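Local coordinates for cell shape-determining protein MreC (Listeria monocytogenes, PDB 2J5U) that is probably involved in forming and maintaining bacterial cell shape, and assembles as a homooligomer of 24 subunits arranged as 12 dimers, at residues S74-N79 with E88-S93; K138-E143 with K175-G180; L159-L164 with A208-G213. All coordinates share one frame; numbering follows the deposited sequence.

Interaction 1. Residues S74-N79 with E88-S93; sequences SVISRN and EIDKGS
Asp90 OD2 takes one good bond, from Ser74 N, and a weak one from Lys91 NZ. Ser74 N reaches it across the contact at 3.0 Å in an almost straight bond (172° at the hydrogen), arriving from above the carboxylate plane rather than within it. NZ of Lys91, the next residue in the chain, adds its weak bond and salt bridge to Asp90 OD2 at 3.5 Å. The carboxylate gets there because Asp90 CG is tucked between its own backbone N and carbonyl carbon (chi1 63°), folding the group back over Ser74. Asp90 N in turn donates to Ser74 O at 3.0 Å, so one residue both gives to and takes from Ser74, and its side chain stands in for a strand carbonyl just where strand 86-89 has ended. Ile89 CA also lies against Ser74 O, a CA-H...O contact of 3.2 Å beside the main bond.

Further along, the short bond from Ile76 N to Glu88 O (2.7 Å) continues the antiparallel ladder. Glu88 N then bonds to Ser77 O, in a loosely formed pair. Val75 and Ile89 form the non-hydrogen-bonded pair before it, with diverging side chains. Ile76 lays CG2 on Asp90 CB at 3.4 Å, the two side chains crossing at a slant. Its CD1 lies over Ile89 O.

Val75 packs on Leu219, Ile89 on Val123 and Glu88 on Thr122. The contact closes the hairpin of strands 68-77 and 86-89 in one of the two beta barrels. Its grip is mostly polar: backbone bonds carry the hairpin, and one carboxylate extends them past the strand end, its charge probably eased by the lysine beside it.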
loop_
_atom_site.group_PDB
_atom_site.type_symbol
_atom_site.label_atom_id
_atom_site.label_comp_id
_atom_site.label_asym_id
_atom_site.label_seq_id
_atom_site.Cartn_x
_atom_site.Cartn_y
_atom_site.Cartn_z
ATOM N N SER A 74 41.776 36.675 62.723
ATOM C CA SER A 74 43.063 36.454 63.351
ATOM C C SER A 74 42.894 35.971 64.779
ATOM O O SER A 74 41.946 36.336 65.470
ATOM C CB SER A 74 43.881 37.750 63.353
ATOM O OG SER A 74 44.059 38.240 62.037
ATOM N N VAL A 75 43.821 35.136 65.209
ATOM C CA VAL A 75 43.811 34.645 66.566
ATOM C C VAL A 75 44.223 35.843 67.414
ATOM O O VAL A 75 45.266 36.434 67.154
ATOM C CB VAL A 75 44.862 33.554 66.754
ATOM C CG1 VAL A 75 44.865 33.095 68.179
ATOM C CG2 VAL A 75 44.579 32.399 65.843
ATOM N N ILE A 76 43.417 36.226 68.400
ATOM C CA ILE A 76 43.801 37.346 69.256
ATOM C C ILE A 76 44.192 36.930 70.678
ATOM O O ILE A 76 44.592 37.768 71.472
ATOM C CB ILE A 76 42.695 38.403 69.353
ATOM C CG1 ILE A 76 41.461 37.814 70.021
ATOM C CG2 ILE A 76 42.351 38.900 67.980
ATOM C CD1 ILE A 76 40.345 38.807 70.176
ATOM N N SER A 77 44.085 35.647 71.004
ATOM C CA SER A 77 44.455 35.183 72.337
ATOM C C SER A 77 44.522 33.674 72.436
ATOM O O SER A 77 43.683 32.968 71.892
ATOM C CB SER A 77 43.479 35.708 73.388
ATOM O OG SER A 77 43.800 35.189 74.670
ATOM N N ARG A 78 45.532 33.181 73.136
ATOM C CA ARG A 78 45.717 31.752 73.315
ATOM C C ARG A 78 46.459 31.559 74.633
ATOM O O ARG A 78 47.517 32.141 74.854
ATOM C CB ARG A 78 46.513 31.177 72.147
ATOM C CG ARG A 78 46.598 29.673 72.141
ATOM C CD ARG A 78 47.166 29.178 70.830
ATOM N NE ARG A 78 47.163 27.726 70.744
ATOM C CZ ARG A 78 47.474 27.046 69.644
ATOM N NH1 ARG A 78 47.438 25.723 69.663
ATOM N NH2 ARG A 78 47.817 27.685 68.526
ATOM N N ASN A 79 45.881 30.751 75.512
ATOM C CA ASN A 79 46.460 30.516 76.817
ATOM C C ASN A 79 47.311 29.265 76.841
ATOM O O ASN A 79 46.869 28.199 76.437
ATOM C CB ASN A 79 45.343 30.394 77.855
ATOM C CG ASN A 79 45.863 30.409 79.279
ATOM O OD1 ASN A 79 46.915 29.846 79.583
ATOM N ND2 ASN A 79 45.114 31.043 80.164
ATOM N N GLU A 88 41.129 32.106 70.401
ATOM C CA GLU A 88 40.119 33.148 70.277
ATOM C C GLU A 88 40.356 34.010 69.032
ATOM O O GLU A 88 41.486 34.414 68.761
ATOM C CB GLU A 88 40.143 34.013 71.512
ATOM C CG GLU A 88 38.857 34.712 71.757
ATOM C CD GLU A 88 38.380 34.521 73.187
ATOM O OE1 GLU A 88 37.490 35.298 73.632
ATOM O OE2 GLU A 88 38.896 33.587 73.856
ATOM N N ILE A 89 39.303 34.285 68.268
ATOM C CA ILE A 89 39.467 35.083 67.062
ATOM C C ILE A 89 38.780 36.436 67.150
ATOM O O ILE A 89 37.858 36.621 67.946
ATOM C CB ILE A 89 38.972 34.321 65.810
ATOM C CG1 ILE A 89 37.498 33.938 65.970
ATOM C CG2 ILE A 89 39.849 33.092 65.581
ATOM C CD1 ILE A 89 36.934 33.211 64.778
ATOM N N ASP A 90 39.236 37.374 66.320
ATOM C CA ASP A 90 38.719 38.739 66.308
ATOM C C ASP A 90 37.432 38.984 65.522
ATOM O O ASP A 90 37.109 40.128 65.178
ATOM C CB ASP A 90 39.810 39.707 65.822
ATOM C CG ASP A 90 40.246 39.443 64.384
ATOM O OD1 ASP A 90 41.164 40.145 63.911
ATOM O OD2 ASP A 90 39.679 38.545 63.724
ATOM N N LYS A 91 36.694 37.923 65.228
ATOM C CA LYS A 91 35.432 38.088 64.525
ATOM C C LYS A 91 34.365 37.398 65.351
ATOM O O LYS A 91 34.636 36.389 66.000
ATOM C CB LYS A 91 35.504 37.493 63.116
ATOM C CG LYS A 91 36.392 38.285 62.159
ATOM C CD LYS A 91 35.736 39.590 61.726
ATOM C CE LYS A 91 36.706 40.767 61.821
ATOM N NZ LYS A 91 38.054 40.433 61.298
ATOM N N GLY A 92 33.160 37.953 65.341
ATOM C CA GLY A 92 32.084 37.370 66.113
ATOM C C GLY A 92 30.697 37.478 65.514
ATOM O O GLY A 92 30.515 37.589 64.312
ATOM N N SER A 93 29.714 37.425 66.395
ATOM C CA SER A 93 28.313 37.499 66.040
ATOM C C SER A 93 27.983 38.582 65.032
ATOM O O SER A 93 27.352 38.317 64.019
ATOM C CB SER A 93 27.487 37.723 67.302
ATOM O OG SER A 93 26.128 37.932 66.985
#

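Interaction 2. Residues K138-E143 with K175-G180; sequences KVQGKE and KVVTSG
Three backbone hydrogen bonds join Lys138 and Gln140 to strand 175-178. Lys138 N donates to Val177 O at 2.7 Å and Val177 N returns a bond to Lys138 O at 2.8 Å, making a hydrogen-bonded antiparallel pair; Gln140 N to Lys175 O follows at 2.9 Å. Between them Val139 and Val176 form a non-hydrogen-bonded pair, with CA-H...O contacts onto the flanking carbonyls.

Side chains pack on both faces. On the buried one Val139 CG2 meets Val176 CG2 at 4.2 Å. On the other, Lys138 runs alongside Val177, pointing the same way, and the bend at its third torsion (chi3 64°) sets CE 3.9 Å from Val177 CG2. The extended Gln140 side chain crosses Val177 at about a right angle, its NE2 near CG1, while OE1 rests 3.7 Å from Lys175 CB.

The polar ends turn to a second subunit. Lys138 NZ and Lys175 NZ make salt bridges with Asp47 and Glu42 of that neighbouring subunit, and Gln140 NE2 donates to the carbonyl of its Ser43. Helix 31-58 of the neighbour thus lies over the Lys138-Val177 face. Behind, Val139 packs on Leu161 and Leu164, and Val176 on Ile191. The pairing of strands 135-139 and 175-178 closes the barrel ring, between strands 145-153 and 190-199.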
loop_
_atom_site.group_PDB
_atom_site.type_symbol
_atom_site.label_atom_id
_atom_site.label_comp_id
_atom_site.label_asym_id
_atom_site.label_seq_id
_atom_site.Cartn_x
_atom_site.Cartn_y
_atom_site.Cartn_z
ATOM N N LYS A 138 35.495 11.960 55.236
ATOM C CA LYS A 138 35.538 11.055 54.107
ATOM C C LYS A 138 36.996 10.808 53.701
ATOM O O LYS A 138 37.816 11.736 53.682
ATOM C CB LYS A 138 34.775 11.662 52.929
ATOM C CG LYS A 138 34.624 10.722 51.752
ATOM C CD LYS A 138 33.846 11.371 50.633
ATOM C CE LYS A 138 34.601 12.556 50.081
ATOM N NZ LYS A 138 33.858 13.191 48.969
ATOM N N VAL A 139 37.318 9.549 53.407
ATOM C CA VAL A 139 38.658 9.180 52.959
ATOM C C VAL A 139 38.559 9.020 51.442
ATOM O O VAL A 139 37.844 8.133 50.955
ATOM C CB VAL A 139 39.102 7.826 53.525
ATOM C CG1 VAL A 139 40.506 7.522 53.049
ATOM C CG2 VAL A 139 39.018 7.824 55.028
ATOM N N GLN A 140 39.263 9.869 50.697
ATOM C CA GLN A 140 39.219 9.791 49.244
ATOM C C GLN A 140 39.947 8.562 48.727
ATOM O O GLN A 140 41.045 8.241 49.175
ATOM C CB GLN A 140 39.836 11.033 48.623
ATOM C CG GLN A 140 39.221 12.317 49.090
ATOM C CD GLN A 140 39.798 13.507 48.372
ATOM O OE1 GLN A 140 40.974 13.512 48.007
ATOM N NE2 GLN A 140 38.983 14.531 48.174
ATOM N N GLY A 141 39.321 7.872 47.783
ATOM C CA GLY A 141 39.925 6.686 47.206
ATOM C C GLY A 141 39.162 6.321 45.952
ATOM O O GLY A 141 38.186 6.995 45.607
ATOM N N LYS A 142 39.600 5.277 45.253
ATOM C CA LYS A 142 38.890 4.860 44.048
ATOM C C LYS A 142 37.447 4.679 44.490
ATOM O O LYS A 142 36.507 4.825 43.716
ATOM C CB LYS A 142 39.472 3.552 43.505
ATOM C CG LYS A 142 40.793 3.734 42.768
ATOM C CD LYS A 142 41.336 2.415 42.236
ATOM C CE LYS A 142 42.616 2.629 41.430
ATOM N NZ LYS A 142 43.149 1.362 40.841
ATOM N N GLU A 143 37.302 4.372 45.770
ATOM C CA GLU A 143 36.010 4.204 46.400
ATOM C C GLU A 143 36.100 4.866 47.762
ATOM O O GLU A 143 36.885 4.447 48.614
ATOM C CB GLU A 143 35.674 2.727 46.545
ATOM C CG GLU A 143 35.271 2.092 45.238
ATOM C CD GLU A 143 35.141 0.588 45.348
ATOM O OE1 GLU A 143 36.165 -0.071 45.649
ATOM O OE2 GLU A 143 34.019 0.066 45.135
ATOM N N LYS A 175 44.017 10.947 51.243
ATOM C CA LYS A 175 43.564 12.193 51.824
ATOM C C LYS A 175 42.223 12.040 52.516
ATOM O O LYS A 175 41.372 11.253 52.097
ATOM C CB LYS A 175 43.507 13.260 50.742
ATOM C CG LYS A 175 44.795 13.257 49.965
ATOM C CD LYS A 175 45.124 14.576 49.329
ATOM C CE LYS A 175 46.420 14.428 48.552
ATOM N NZ LYS A 175 46.855 15.716 47.975
ATOM N N VAL A 176 42.066 12.782 53.607
ATOM C CA VAL A 176 40.842 12.769 54.390
ATOM C C VAL A 176 40.252 14.171 54.343
ATOM O O VAL A 176 40.953 15.161 54.544
ATOM C CB VAL A 176 41.126 12.358 55.857
ATOM C CG1 VAL A 176 39.860 12.459 56.685
ATOM C CG2 VAL A 176 41.654 10.940 55.895
ATOM N N VAL A 177 38.960 14.254 54.055
ATOM C CA VAL A 177 38.293 15.547 53.969
ATOM C C VAL A 177 36.976 15.524 54.723
ATOM O O VAL A 177 36.525 14.475 55.157
ATOM C CB VAL A 177 38.019 15.937 52.491
ATOM C CG1 VAL A 177 39.315 15.990 51.726
ATOM C CG2 VAL A 177 37.076 14.938 51.851
ATOM N N THR A 178 36.369 16.691 54.887
ATOM C CA THR A 178 35.101 16.780 55.582
ATOM C C THR A 178 34.002 16.255 54.672
ATOM O O THR A 178 33.993 16.526 53.475
ATOM C CB THR A 178 34.786 18.222 55.976
ATOM O OG1 THR A 178 34.942 19.073 54.838
ATOM C CG2 THR A 178 35.720 18.684 57.072
ATOM N N SER A 179 33.081 15.493 55.247
ATOM C CA SER A 179 31.976 14.913 54.494
ATOM C C SER A 179 30.749 15.819 54.466
ATOM O O SER A 179 29.913 15.717 53.575
ATOM C CB SER A 179 31.583 13.578 55.109
ATOM O OG SER A 179 31.009 13.750 56.393
ATOM N N GLY A 180 30.650 16.704 55.450
ATOM C CA GLY A 180 29.504 17.584 55.550
ATOM C C GLY A 180 28.302 16.846 56.136
ATOM O O GLY A 180 27.282 17.451 56.458
#

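Interaction 3. Residues L159-L164 with A208-G213; sequences LELKQL and AFIKPG
Ile210 CG1 lies anti to its carbonyl carbon (chi1 -61°) and the chain runs on extended (chi2 168°), which carries CD1 across to Leu161. There CD1 sits 3.5 Å from Leu161 CD1 and nearly as close to CB and CG, the two side chains crossing aslant in a close fit. Phe209 has the same first torsion but belongs to the other face, where its ring comes beside Glu160.

That pairing is one of neighbours lying side by side and pointing the same way. Glu160 CG approaches Phe209 CE2 at 3.6 Å, and the carboxylate plane is turned 30° from the ring. The ring also takes a cation-pi contact from Lys196.

Leu159, Leu161, Ala208 and Ile210 share the opposite face, where Leu161 CB meets Ala208 CB at 4.0 Å. Further apolar contacts lie at its ends: Leu164 CD2 reaches the Ala208 methyl, and Leu159 CD2 touches Pro212 CB at 3.9 Å where strand 205-212 finishes.

Four backbone bonds hold the strands in antiparallel register. Leu159 and Ile210 exchange two, of 2.7 Å from Leu159 N to Ile210 O and 2.6 Å from Ile210 N to Leu159 O; Leu161 and Ala208 exchange the others. Glu160 and Phe209 are the non-hydrogen-bonded pair between.

Strand 158-165 has strand 145-153 on its other edge, where Glu160 bonds to Asn150 and Gly151 through the backbone, and strand 205-212 has strand 190-199 on its other edge, bonded through Phe209 and Glu195. Leu159, Leu161 and Ile210 pack on Ile149, and Leu161 and Leu164 on Val139, inside the barrel.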
loop_
_atom_site.group_PDB
_atom_site.type_symbol
_atom_site.label_atom_id
_atom_site.label_comp_id
_atom_site.label_asym_id
_atom_site.label_seq_id
_atom_site.Cartn_x
_atom_site.Cartn_y
_atom_site.Cartn_z
ATOM N N LEU A 159 45.393 12.199 64.575
ATOM C CA LEU A 159 43.944 12.245 64.720
ATOM C C LEU A 159 43.410 10.830 64.499
ATOM O O LEU A 159 43.945 10.091 63.666
ATOM C CB LEU A 159 43.354 13.170 63.659
ATOM C CG LEU A 159 42.843 14.576 63.982
ATOM C CD1 LEU A 159 43.204 14.988 65.392
ATOM C CD2 LEU A 159 43.415 15.543 62.949
ATOM N N GLU A 160 42.371 10.452 65.243
ATOM C CA GLU A 160 41.757 9.130 65.111
ATOM C C GLU A 160 40.529 9.136 64.198
ATOM O O GLU A 160 39.544 9.811 64.480
ATOM C CB GLU A 160 41.317 8.587 66.471
ATOM C CG GLU A 160 42.355 7.768 67.207
ATOM C CD GLU A 160 41.729 6.867 68.269
ATOM O OE1 GLU A 160 40.982 5.935 67.888
ATOM O OE2 GLU A 160 41.977 7.091 69.478
ATOM N N LEU A 161 40.583 8.375 63.112
ATOM C CA LEU A 161 39.457 8.275 62.191
ATOM C C LEU A 161 38.796 6.959 62.541
ATOM O O LEU A 161 39.329 5.903 62.227
ATOM C CB LEU A 161 39.945 8.217 60.751
ATOM C CG LEU A 161 39.029 8.864 59.719
ATOM C CD1 LEU A 161 39.443 8.376 58.350
ATOM C CD2 LEU A 161 37.577 8.528 59.998
ATOM N N LYS A 162 37.645 7.019 63.196
ATOM C CA LYS A 162 36.954 5.806 63.620
ATOM C C LYS A 162 35.767 5.402 62.754
ATOM O O LYS A 162 35.139 6.230 62.090
ATOM C CB LYS A 162 36.451 5.959 65.059
ATOM C CG LYS A 162 37.486 6.397 66.076
ATOM C CD LYS A 162 36.833 6.604 67.434
ATOM C CE LYS A 162 37.840 7.035 68.488
ATOM N NZ LYS A 162 37.184 7.244 69.809
ATOM N N GLN A 163 35.469 4.108 62.779
ATOM C CA GLN A 163 34.339 3.540 62.058
ATOM C C GLN A 163 34.361 3.440 60.552
ATOM O O GLN A 163 33.339 3.661 59.908
ATOM C CB GLN A 163 33.071 4.261 62.469
ATOM C CG GLN A 163 32.637 3.865 63.831
ATOM C CD GLN A 163 31.395 4.583 64.260
ATOM O OE1 GLN A 163 31.428 5.772 64.588
ATOM N NE2 GLN A 163 30.275 3.866 64.258
ATOM N N LEU A 164 35.511 3.105 59.987
ATOM C CA LEU A 164 35.611 2.942 58.554
ATOM C C LEU A 164 35.207 1.505 58.293
ATOM O O LEU A 164 35.407 0.641 59.142
ATOM C CB LEU A 164 37.041 3.185 58.084
ATOM C CG LEU A 164 37.488 4.644 58.140
ATOM C CD1 LEU A 164 37.508 5.078 59.579
ATOM C CD2 LEU A 164 38.870 4.819 57.525
ATOM N N ALA A 208 41.774 4.604 61.306
ATOM C CA ALA A 208 42.963 5.140 60.679
ATOM C C ALA A 208 43.479 6.264 61.564
ATOM O O ALA A 208 42.710 6.928 62.261
ATOM C CB ALA A 208 42.640 5.669 59.293
ATOM N N PHE A 209 44.788 6.453 61.564
ATOM C CA PHE A 209 45.381 7.520 62.343
ATOM C C PHE A 209 45.836 8.516 61.307
ATOM O O PHE A 209 46.466 8.158 60.308
ATOM C CB PHE A 209 46.506 6.973 63.209
ATOM C CG PHE A 209 46.015 6.023 64.248
ATOM C CD1 PHE A 209 45.746 4.699 63.923
ATOM C CD2 PHE A 209 45.708 6.473 65.526
ATOM C CE1 PHE A 209 45.171 3.835 64.862
ATOM C CE2 PHE A 209 45.133 5.621 66.475
ATOM C CZ PHE A 209 44.864 4.303 66.143
ATOM N N ILE A 210 45.487 9.771 61.539
ATOM C CA ILE A 210 45.764 10.798 60.567
ATOM C C ILE A 210 46.652 11.944 60.986
ATOM O O ILE A 210 46.583 12.433 62.111
ATOM C CB ILE A 210 44.413 11.319 60.048
ATOM C CG1 ILE A 210 43.680 10.144 59.386
ATOM C CG2 ILE A 210 44.605 12.490 59.086
ATOM C CD1 ILE A 210 42.231 10.400 59.079
ATOM N N LYS A 211 47.496 12.362 60.049
ATOM C CA LYS A 211 48.413 13.467 60.262
ATOM C C LYS A 211 47.737 14.742 59.775
ATOM O O LYS A 211 47.596 14.954 58.572
ATOM C CB LYS A 211 49.692 13.238 59.466
ATOM C CG LYS A 211 50.663 14.397 59.526
ATOM C CD LYS A 211 51.790 14.199 58.532
ATOM C CE LYS A 211 52.717 15.410 58.513
ATOM N NZ LYS A 211 53.776 15.282 57.465
ATOM N N PRO A 212 47.305 15.609 60.702
ATOM C CA PRO A 212 46.653 16.837 60.259
ATOM C C PRO A 212 47.531 17.590 59.291
ATOM O O PRO A 212 48.747 17.652 59.470
ATOM C CB PRO A 212 46.416 17.596 61.561
ATOM C CG PRO A 212 47.474 17.091 62.455
ATOM C CD PRO A 212 47.502 15.622 62.159
ATOM N N GLY A 213 46.910 18.146 58.258
ATOM C CA GLY A 213 47.651 18.894 57.260
ATOM C C GLY A 213 48.003 20.276 57.759
ATOM O O GLY A 213 49.064 20.818 57.449
#

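In the fold
The three contacts fall in the two six-stranded antiparallel barrels of the chain, a double-barrel core grouped with the Peptidase_PA clan. Interaction 1 belongs to one barrel, and its centre lies 30 Å from interaction 2 and 27 Å from interaction 3, with no touch. Interactions 2 and 3 share the other barrel, their centres 11 Å apart, and their segments alternate along the chain. They meet in its core: Val176 CG2 packs against Ile210 CD1 at 3.3 Å, and Val139 CG2 against Leu161 CD1 at 3.4 Å. Interaction 2 also faces a helix of a neighbouring subunit, so core packing and subunit contact adjoin there, whereas no other chain touches interaction 1.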